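Local atomic coordinates of N-acylethanolamine-hydrolyzing acid amidase subunit beta (Caenorhabditis elegans, PDB entry 6DY3), a protein that probably hydrolyses, as the beta subunit paired with an alpha subunit, bioactive fatty acid amides such as N-palmitoylethanolamine to ethanolamine and free fatty acids. Residues B[1-5]-B[16-20]; B[65-71]-B[121-127]; B[158-162]-B[174-179]; B[56-60]-B[211-216]. All coordinates share one frame; numbering follows the deposited sequence.

In the fold
Contacts 1, 2 and 4 lie buried near the centre of the chain, whereas contact 3, its centre about 12 Å from the chain centre, is only partly buried. Contacts 1 and 2 each pair antiparallel strands, the first in the five-stranded sheet and the second in the seven-stranded one, and backbone bonds dominate both. S3 OG of contact 1 bonds to S67 OG and N69 OD1 of contact 2, so polar groups meet where the two sheets face each other. Contact 4 spans the same pair of sheets through methyls and a methionine, with one bridging water. Contact 3 sets a helix on edge strand 158-161, mixing apolar packing with arginines; its R174 forms a salt bridge to D20 of contact 1.

Contact 1 (B[1-5]-B[16-20])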
# COMPACT_ATOMS: atom_id res chain seq x y z
N CYS B 1 -1.45 -1.99 9.86
CA CYS B 1 -0.99 -2.69 8.68
C CYS B 1 -0.17 -3.91 9.05
O CYS B 1 0.73 -3.83 9.89
CB CYS B 1 -0.15 -1.76 7.81
SG CYS B 1 -1.08 -0.39 7.15
N THR B 2 -0.47 -5.03 8.41
CA THR B 2 0.27 -6.27 8.58
C THR B 2 0.53 -6.86 7.20
O THR B 2 -0.41 -7.17 6.47
CB THR B 2 -0.51 -7.27 9.45
OG1 THR B 2 -0.86 -6.66 10.70
CG2 THR B 2 0.32 -8.52 9.73
N SER B 3 1.80 -6.99 6.85
CA SER B 3 2.20 -7.59 5.59
C SER B 3 2.94 -8.88 5.89
O SER B 3 3.87 -8.89 6.70
CB SER B 3 3.08 -6.65 4.77
OG SER B 3 2.32 -5.56 4.28
N ILE B 4 2.55 -9.95 5.20
CA ILE B 4 3.13 -11.27 5.41
C ILE B 4 3.53 -11.83 4.05
O ILE B 4 2.81 -11.67 3.06
CB ILE B 4 2.15 -12.23 6.11
CG1 ILE B 4 1.62 -11.61 7.41
CG2 ILE B 4 2.82 -13.58 6.39
CD1 ILE B 4 0.52 -12.43 8.08
N VAL B 5 4.70 -12.48 4.01
CA VAL B 5 5.16 -13.23 2.86
C VAL B 5 5.63 -14.59 3.35
O VAL B 5 6.39 -14.67 4.32
CB VAL B 5 6.28 -12.50 2.10
CG1 VAL B 5 7.04 -13.46 1.17
CG2 VAL B 5 5.69 -11.36 1.31
N GLY B 16 0.29 -11.91 1.90
CA GLY B 16 -0.91 -11.50 2.61
C GLY B 16 -0.74 -10.10 3.16
O GLY B 16 0.36 -9.71 3.57
N ARG B 17 -1.83 -9.34 3.19
CA ARG B 17 -1.74 -7.94 3.57
C ARG B 17 -3.05 -7.49 4.21
O ARG B 17 -4.12 -7.62 3.61
CB ARG B 17 -1.42 -7.06 2.36
CG ARG B 17 -0.78 -5.73 2.72
CD ARG B 17 -1.81 -4.63 2.88
NE ARG B 17 -1.31 -3.57 3.76
CZ ARG B 17 -0.57 -2.54 3.37
NH1 ARG B 17 -0.24 -2.40 2.10
NH2 ARG B 17 -0.18 -1.65 4.27
N ASN B 18 -2.95 -6.95 5.42
CA ASN B 18 -4.05 -6.26 6.07
C ASN B 18 -3.73 -4.77 6.11
O ASN B 18 -2.60 -4.39 6.39
CB ASN B 18 -4.28 -6.77 7.49
CG ASN B 18 -5.10 -8.04 7.54
OD1 ASN B 18 -5.39 -8.65 6.51
ND2 ASN B 18 -5.47 -8.46 8.74
N LEU B 19 -4.72 -3.94 5.80
CA LEU B 19 -4.57 -2.49 5.84
C LEU B 19 -5.37 -1.96 7.03
O LEU B 19 -6.60 -2.06 7.06
CB LEU B 19 -5.05 -1.85 4.54
CG LEU B 19 -4.78 -0.34 4.51
CD1 LEU B 19 -3.43 -0.08 3.88
CD2 LEU B 19 -5.90 0.40 3.78
N ASP B 20 -4.66 -1.40 8.01
CA ASP B 20 -5.30 -0.76 9.16
C ASP B 20 -5.23 0.75 8.99
O ASP B 20 -4.17 1.32 8.73
CB ASP B 20 -4.63 -1.19 10.47
CG ASP B 20 -4.72 -2.70 10.72
OD1 ASP B 20 -3.81 -3.26 11.35
OD2 ASP B 20 -5.71 -3.33 10.28
O HOH W 1 -3.15 -5.85 10.89
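The carbonyl oxygen of N18 is gripped by two donors that arrive from opposite faces of its plane. T2 N reaches N18 O at 3.0 Å, while R17 NE, 3.0 Å from N18 O, sits far above the carbonyl plane, 69° out, with the oxygen lying in the guanidinium plane. R17 can fold back to this neighbouring carbonyl because its chain bends at chi2 (-93°). The same turn brings NH2 to C1: R17 NH2 lies 3.3 Å from C1 SG, with the sulfur at the guanidinium edge. S3 OG, hydrogen-bonded to S67 OG and N69 OD1, lies over one face of that group and L19 CD1 over the other, while L68 O takes a hydrogen bond from NH2. With a leucine in place of R17, N18 O would probably be left with a single one of these donors and L68 O would lose its NH2 mate. C1 N forms a salt bridge with D20 OD1 at 3.1 Å, approaching from above the carboxylate plane; N163 OD1 is a further partner of C1 N, R174 of D20 OD1, and D20 OD2 hydrogen-bonds to T209 OG1. The strands run antiparallel at 179°, joined further by N18 N to T2 O (2.8 Å) and by the reciprocal pair I4 and G16. A terminal nucleophile, here C1 by similarity, at the start of a central hairpin strand is the hallmark of the N-terminal nucleophile hydrolases.

Contact 2 (B[65-71]-B[121-127])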
# COMPACT_ATOMS: atom_id res chain seq x y z
N SER B 65 4.71 -9.19 -6.35
CA SER B 65 3.73 -8.35 -5.68
C SER B 65 4.43 -7.54 -4.60
O SER B 65 5.50 -7.90 -4.11
CB SER B 65 2.58 -9.19 -5.07
OG SER B 65 3.08 -10.15 -4.15
N VAL B 66 3.82 -6.41 -4.24
CA VAL B 66 4.43 -5.47 -3.31
C VAL B 66 3.35 -4.87 -2.42
O VAL B 66 2.20 -4.68 -2.84
CB VAL B 66 5.21 -4.36 -4.05
CG1 VAL B 66 4.29 -3.60 -4.98
CG2 VAL B 66 5.85 -3.42 -3.05
N SER B 67 3.72 -4.60 -1.17
CA SER B 67 2.90 -3.85 -0.24
C SER B 67 3.80 -2.98 0.63
O SER B 67 4.91 -3.37 0.99
CB SER B 67 2.04 -4.77 0.65
OG SER B 67 2.83 -5.47 1.59
N LEU B 68 3.30 -1.79 0.98
CA LEU B 68 4.07 -0.84 1.78
C LEU B 68 3.39 -0.63 3.13
O LEU B 68 2.19 -0.38 3.20
CB LEU B 68 4.20 0.50 1.05
CG LEU B 68 5.05 1.54 1.79
CD1 LEU B 68 6.02 2.21 0.84
CD2 LEU B 68 4.15 2.56 2.46
N ASN B 69 4.18 -0.74 4.20
CA ASN B 69 3.75 -0.41 5.54
C ASN B 69 4.43 0.87 5.98
O ASN B 69 5.65 1.02 5.84
CB ASN B 69 4.09 -1.54 6.53
CG ASN B 69 3.36 -2.83 6.22
OD1 ASN B 69 2.73 -2.97 5.17
ND2 ASN B 69 3.44 -3.79 7.14
N ALA B 70 3.65 1.80 6.53
CA ALA B 70 4.24 2.98 7.13
C ALA B 70 5.06 2.56 8.34
O ALA B 70 4.77 1.57 9.00
CB ALA B 70 3.16 3.98 7.53
N ARG B 71 6.12 3.33 8.61
CA ARG B 71 7.04 3.03 9.70
C ARG B 71 7.02 4.21 10.65
O ARG B 71 7.37 5.33 10.27
CB ARG B 71 8.45 2.78 9.17
CG ARG B 71 9.38 2.11 10.14
CD ARG B 71 10.71 1.84 9.46
NE ARG B 71 11.67 1.18 10.34
CZ ARG B 71 12.93 0.94 10.01
NH1 ARG B 71 13.38 1.32 8.81
NH2 ARG B 71 13.74 0.34 10.86
N PRO B 121 10.46 6.78 5.67
CA PRO B 121 10.66 5.52 6.39
C PRO B 121 9.42 4.64 6.28
O PRO B 121 8.29 5.09 6.43
CB PRO B 121 10.91 5.97 7.83
CG PRO B 121 11.44 7.35 7.70
CD PRO B 121 10.72 7.94 6.53
N SER B 122 9.66 3.36 6.00
CA SER B 122 8.56 2.44 5.71
C SER B 122 9.15 1.04 5.60
O SER B 122 10.37 0.85 5.62
CB SER B 122 7.83 2.84 4.43
OG SER B 122 8.74 2.97 3.36
N TYR B 123 8.26 0.07 5.49
CA TYR B 123 8.62 -1.31 5.17
C TYR B 123 8.00 -1.66 3.83
O TYR B 123 6.77 -1.59 3.68
CB TYR B 123 8.14 -2.28 6.24
CG TYR B 123 8.79 -2.11 7.59
CD1 TYR B 123 10.12 -2.46 7.79
CD2 TYR B 123 8.06 -1.63 8.68
CE1 TYR B 123 10.71 -2.32 9.03
CE2 TYR B 123 8.65 -1.50 9.92
CZ TYR B 123 9.97 -1.84 10.09
OH TYR B 123 10.55 -1.70 11.33
N ILE B 124 8.83 -2.05 2.88
CA ILE B 124 8.38 -2.50 1.57
C ILE B 124 8.54 -4.01 1.53
O ILE B 124 9.66 -4.53 1.65
CB ILE B 124 9.16 -1.82 0.43
CG1 ILE B 124 8.99 -0.30 0.51
CG2 ILE B 124 8.69 -2.35 -0.92
CD1 ILE B 124 9.82 0.48 -0.47
N ILE B 125 7.43 -4.72 1.38
CA ILE B 125 7.40 -6.18 1.37
C ILE B 125 7.17 -6.62 -0.07
O ILE B 125 6.17 -6.23 -0.68
CB ILE B 125 6.32 -6.73 2.31
CG1 ILE B 125 6.65 -6.40 3.77
CG2 ILE B 125 6.17 -8.24 2.13
CD1 ILE B 125 6.16 -5.03 4.23
N VAL B 126 8.07 -7.44 -0.59
CA VAL B 126 8.03 -7.87 -1.98
C VAL B 126 8.02 -9.39 -2.01
O VAL B 126 8.77 -10.04 -1.28
CB VAL B 126 9.23 -7.31 -2.78
CG1 VAL B 126 9.03 -7.53 -4.27
CG2 VAL B 126 9.45 -5.84 -2.47
N ALA B 127 7.18 -9.95 -2.87
CA ALA B 127 7.05 -11.39 -3.04
C ALA B 127 7.28 -11.75 -4.50
O ALA B 127 6.81 -11.06 -5.40
CB ALA B 127 5.67 -11.87 -2.59
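The Y123 ring carries R71 on one face: R71 CD stands 4.1 Å from the ring centroid and 22° off its normal, a CH-pi contact. Y123 CE1 in turn lies over one face of the R71 guanidinium, the two planes being 36° apart. Crossing the tyrosine side chain at about a right angle, the extended arginine chain carries its charged end past the ring to D165 and N140; Y123 OH bonds to F164 O. Beyond this pair along the strands, reciprocal backbone bonds join N69-Y123, S67-I125 and S65-A127; the straightest is I125 N to S67 O, 2.9 Å at 177°. On one face of the sheet V66 CG2 meets I124 CG2 at 3.7 Å and L68 CD1 meets I124 CG1 at 3.9 Å; helix 92-102 packs against V66 and L68. On the other, I125 CD1 lies 4.1 Å from N69 CG; N69 OD1 accepts from S3 OG and N69 ND2 donates to T162 O, while S67 OG bonds to S3 OG and, like S65 OG, to H15. The chemistry thus splits by face: one apolar against a helix, the other mixed, with S65, S67 and N69 among Y123, I125 and A127, and N69 beside C1 and R17.

Contact 3 (B[158-162]-B[174-179])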
# COMPACT_ATOMS: atom_id res chain seq x y z
N PHE B 158 8.78 -17.65 6.31
CA PHE B 158 7.82 -16.55 6.30
C PHE B 158 8.47 -15.27 6.84
O PHE B 158 9.46 -15.31 7.57
CB PHE B 158 6.55 -16.87 7.11
CG PHE B 158 6.79 -17.16 8.56
CD1 PHE B 158 6.91 -16.13 9.48
CD2 PHE B 158 6.88 -18.46 9.02
CE1 PHE B 158 7.13 -16.39 10.81
CE2 PHE B 158 7.10 -18.72 10.35
CZ PHE B 158 7.23 -17.69 11.25
N LEU B 159 7.88 -14.14 6.46
CA LEU B 159 8.28 -12.82 6.94
C LEU B 159 7.03 -12.06 7.33
O LEU B 159 6.02 -12.08 6.61
CB LEU B 159 9.04 -12.04 5.87
CG LEU B 159 10.42 -12.57 5.49
CD1 LEU B 159 10.88 -11.96 4.18
CD2 LEU B 159 11.42 -12.28 6.59
N VAL B 160 7.08 -11.39 8.49
CA VAL B 160 5.96 -10.62 9.01
C VAL B 160 6.46 -9.25 9.44
O VAL B 160 7.47 -9.15 10.15
CB VAL B 160 5.26 -11.33 10.19
CG1 VAL B 160 4.08 -10.49 10.69
CG2 VAL B 160 4.81 -12.71 9.78
N GLU B 161 5.74 -8.20 9.06
CA GLU B 161 6.12 -6.85 9.43
C GLU B 161 4.87 -6.01 9.62
O GLU B 161 3.86 -6.20 8.93
CB GLU B 161 7.06 -6.24 8.38
CG GLU B 161 7.87 -5.05 8.88
CD GLU B 161 8.64 -5.37 10.17
OE1 GLU B 161 9.64 -6.12 10.09
OE2 GLU B 161 8.22 -4.89 11.25
N THR B 162 4.93 -5.06 10.56
CA THR B 162 3.83 -4.13 10.78
C THR B 162 4.37 -2.71 10.62
O THR B 162 4.95 -2.41 9.58
CB THR B 162 3.15 -4.39 12.11
OG1 THR B 162 4.10 -4.23 13.18
CG2 THR B 162 2.59 -5.79 12.17
N ARG B 174 -0.38 -7.71 16.86
CA ARG B 174 -0.65 -8.15 15.49
C ARG B 174 0.50 -8.99 14.96
O ARG B 174 0.29 -10.05 14.36
CB ARG B 174 -0.87 -6.94 14.59
CG ARG B 174 -2.08 -6.10 14.96
CD ARG B 174 -2.13 -4.82 14.13
NE ARG B 174 -0.92 -4.02 14.31
CZ ARG B 174 -0.65 -2.91 13.65
NH1 ARG B 174 -1.50 -2.45 12.74
NH2 ARG B 174 0.48 -2.25 13.88
N ARG B 175 1.74 -8.52 15.15
CA ARG B 175 2.89 -9.25 14.64
C ARG B 175 3.11 -10.55 15.40
O ARG B 175 3.40 -11.59 14.79
CB ARG B 175 4.13 -8.37 14.72
CG ARG B 175 5.35 -8.94 14.00
CD ARG B 175 6.49 -7.94 13.96
NE ARG B 175 7.65 -8.50 13.28
CZ ARG B 175 8.57 -9.25 13.88
NH1 ARG B 175 8.48 -9.53 15.17
NH2 ARG B 175 9.59 -9.73 13.18
N ILE B 176 2.97 -10.52 16.73
CA ILE B 176 3.17 -11.73 17.53
C ILE B 176 2.16 -12.80 17.14
O ILE B 176 2.51 -13.98 16.96
CB ILE B 176 3.08 -11.40 19.03
CG1 ILE B 176 4.18 -10.41 19.42
CG2 ILE B 176 3.17 -12.67 19.87
CD1 ILE B 176 3.98 -9.77 20.78
N THR B 177 0.89 -12.43 17.03
CA THR B 177 -0.15 -13.40 16.72
C THR B 177 0.07 -14.03 15.35
O THR B 177 -0.03 -15.25 15.19
CB THR B 177 -1.52 -12.73 16.78
OG1 THR B 177 -1.74 -12.24 18.11
CG2 THR B 177 -2.63 -13.70 16.40
N ALA B 178 0.38 -13.21 14.34
CA ALA B 178 0.58 -13.73 13.00
C ALA B 178 1.74 -14.73 12.96
O ALA B 178 1.68 -15.74 12.25
CB ALA B 178 0.83 -12.59 12.01
N ILE B 179 2.80 -14.47 13.73
CA ILE B 179 3.94 -15.38 13.75
C ILE B 179 3.55 -16.69 14.42
O ILE B 179 3.93 -17.78 13.95
CB ILE B 179 5.14 -14.73 14.44
CG1 ILE B 179 5.61 -13.50 13.65
CG2 ILE B 179 6.28 -15.74 14.62
CD1 ILE B 179 6.58 -12.62 14.41
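In the helix layer over the five-stranded sheet, next to the hairpin that begins with C1, V160 of edge strand 158-161 packs against A178, I179 and R175 of helix 173-185. V160 CG2 touches I179 CG1 at 4.0 Å, and V160 CG1 reaches A178 CB at 4.1 Å. CG1 stands anti to the backbone N (chi1 -179°), which leaves CG2 toward I179. I179 CG2 meets F158 CE1 at 4.0 Å, the two side chains crossing at about a right angle. The segment axes are 8.4 Å apart and nearly antiparallel at 163°, the geometry of a helix laid along a sheet, as in the outer layers of the alpha-beta-beta-alpha sandwich of N-terminal nucleophile hydrolases. R175 stretches back across the strand, extended from CG to NE, and R175 NE donates to V160 O at 3.2 Å with a bent N-H...O angle of 145°, from well above the carbonyl plane. Its guanidinium has I179 CD1 over one face. E161 OE2, 4.2 Å from R175 NE, lies well out of the guanidinium plane, a proximity of charges without a directed N-H; E161 OE1 pairs with K169. At the strand end, T162 CG2 rests 3.9 Å from R175 CB and also over one face of the R174 guanidinium. R174 turns toward C1, the probable nucleophile, forming salt bridges to D20 and D172 and a hydrogen bond to N163 OD1.

Contact 4 (B[56-60]-B[211-216]); sequences LTGQR and FSTVMV
M215 reaches across to strand 57-60 with its thioether: M215 SD lies 3.4 Å from G58 O, and M215 CE comes to 3.8 Å from T57 CG2. The bend at its last torsion (chi3 -68°) turns the terminal methyl to T57, while the sulfur also meets Q59 CB at 4.0 Å. T57 CG2 has a second apolar neighbour in T213 CG2, 4.0 Å away; these two side chains approach tip to tip. On its other branch, T57 OG1 stands at the edge of the F211 ring, 4.2 Å from F211 CZ, and takes a weak hydrogen bond from R17 NH1. An alanine here instead of M215 lacks the sulfur and terminal methyl, which would probably leave a gap beside G58 O and the T57 methyl between the two sheets. A water supplies the polar bridge: it donates to Q59 OE1 and accepts from V216 N, with the water oxygen 2.8 Å from V216 N. Q59 is extended beyond CG, which carries its amide toward V216. The contact is one between two sheets: the axes run 8.9 Å apart at 16°, too far for backbone pairing. Strand 57-60 lies between 41-49 and 64-70 in the seven-stranded sheet, and strand 209-215 between 13-20 and 231-232 in the five-stranded one. F226 of helix 222-226 touches Q59, T213 and M215, while V214 turns to helix 192-199.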
# COMPACT_ATOMS: atom_id res chain seq x y z
N LEU B 56 -0.27 1.36 -3.12
CA LEU B 56 0.46 0.87 -1.95
C LEU B 56 0.31 -0.63 -1.73
O LEU B 56 1.04 -1.19 -0.91
CB LEU B 56 0.00 1.62 -0.69
CG LEU B 56 0.25 3.13 -0.70
CD1 LEU B 56 -0.31 3.76 0.56
CD2 LEU B 56 1.74 3.46 -0.84
N THR B 57 -0.61 -1.28 -2.44
CA THR B 57 -0.74 -2.74 -2.44
C THR B 57 -0.99 -3.13 -3.88
O THR B 57 -2.06 -2.83 -4.42
CB THR B 57 -1.89 -3.20 -1.54
OG1 THR B 57 -1.76 -2.62 -0.23
CG2 THR B 57 -1.91 -4.73 -1.43
N GLY B 58 -0.02 -3.79 -4.51
CA GLY B 58 -0.10 -4.03 -5.94
C GLY B 58 0.66 -5.26 -6.37
O GLY B 58 1.36 -5.90 -5.58
N GLN B 59 0.53 -5.57 -7.66
CA GLN B 59 1.04 -6.81 -8.21
C GLN B 59 1.41 -6.63 -9.68
O GLN B 59 0.66 -6.03 -10.45
CB GLN B 59 0.01 -7.94 -8.09
CG GLN B 59 0.49 -9.28 -8.61
CD GLN B 59 -0.61 -10.31 -8.63
OE1 GLN B 59 -0.56 -11.31 -7.91
NE2 GLN B 59 -1.62 -10.09 -9.48
N ARG B 60 2.58 -7.15 -10.05
CA ARG B 60 2.95 -7.30 -11.45
C ARG B 60 2.62 -8.74 -11.83
O ARG B 60 3.41 -9.65 -11.53
CB ARG B 60 4.43 -7.01 -11.65
CG ARG B 60 4.93 -7.16 -13.07
CD ARG B 60 4.76 -5.89 -13.87
NE ARG B 60 5.64 -5.86 -15.04
CZ ARG B 60 5.70 -4.85 -15.90
NH1 ARG B 60 4.95 -3.77 -15.73
NH2 ARG B 60 6.53 -4.92 -16.94
N PHE B 211 -9.31 -3.59 4.87
CA PHE B 211 -9.43 -4.75 4.01
C PHE B 211 -8.33 -5.75 4.32
O PHE B 211 -7.30 -5.43 4.91
CB PHE B 211 -9.38 -4.39 2.52
CG PHE B 211 -8.07 -3.79 2.06
CD1 PHE B 211 -6.95 -4.58 1.86
CD2 PHE B 211 -7.98 -2.44 1.77
CE1 PHE B 211 -5.77 -4.03 1.43
CE2 PHE B 211 -6.80 -1.89 1.32
CZ PHE B 211 -5.69 -2.69 1.15
N SER B 212 -8.57 -6.99 3.89
CA SER B 212 -7.59 -8.06 3.89
C SER B 212 -7.47 -8.57 2.46
O SER B 212 -8.48 -8.70 1.76
CB SER B 212 -8.00 -9.21 4.82
OG SER B 212 -8.07 -8.81 6.17
N THR B 213 -6.24 -8.85 2.02
CA THR B 213 -6.00 -9.29 0.66
C THR B 213 -4.91 -10.35 0.63
O THR B 213 -4.07 -10.42 1.53
CB THR B 213 -5.62 -8.11 -0.26
OG1 THR B 213 -5.62 -8.53 -1.63
CG2 THR B 213 -4.25 -7.58 0.09
N VAL B 214 -4.96 -11.18 -0.40
CA VAL B 214 -3.95 -12.19 -0.64
C VAL B 214 -3.51 -12.08 -2.09
O VAL B 214 -4.34 -11.89 -2.99
CB VAL B 214 -4.47 -13.62 -0.34
CG1 VAL B 214 -3.38 -14.65 -0.61
CG2 VAL B 214 -4.97 -13.72 1.10
N MET B 215 -2.21 -12.20 -2.32
CA MET B 215 -1.63 -12.12 -3.66
C MET B 215 -0.67 -13.28 -3.83
O MET B 215 0.17 -13.53 -2.96
CB MET B 215 -0.91 -10.79 -3.88
CG MET B 215 -1.84 -9.59 -3.96
SD MET B 215 -0.94 -8.04 -4.16
CE MET B 215 -0.13 -7.90 -2.57
N VAL B 216 -0.81 -14.00 -4.94
CA VAL B 216 0.13 -15.06 -5.31
C VAL B 216 0.62 -14.74 -6.72
O VAL B 216 0.05 -15.23 -7.70
CB VAL B 216 -0.53 -16.44 -5.25
CG1 VAL B 216 0.54 -17.53 -5.33
CG2 VAL B 216 -1.37 -16.59 -3.98
O HOH W 2 -2.30 -12.85 -6.98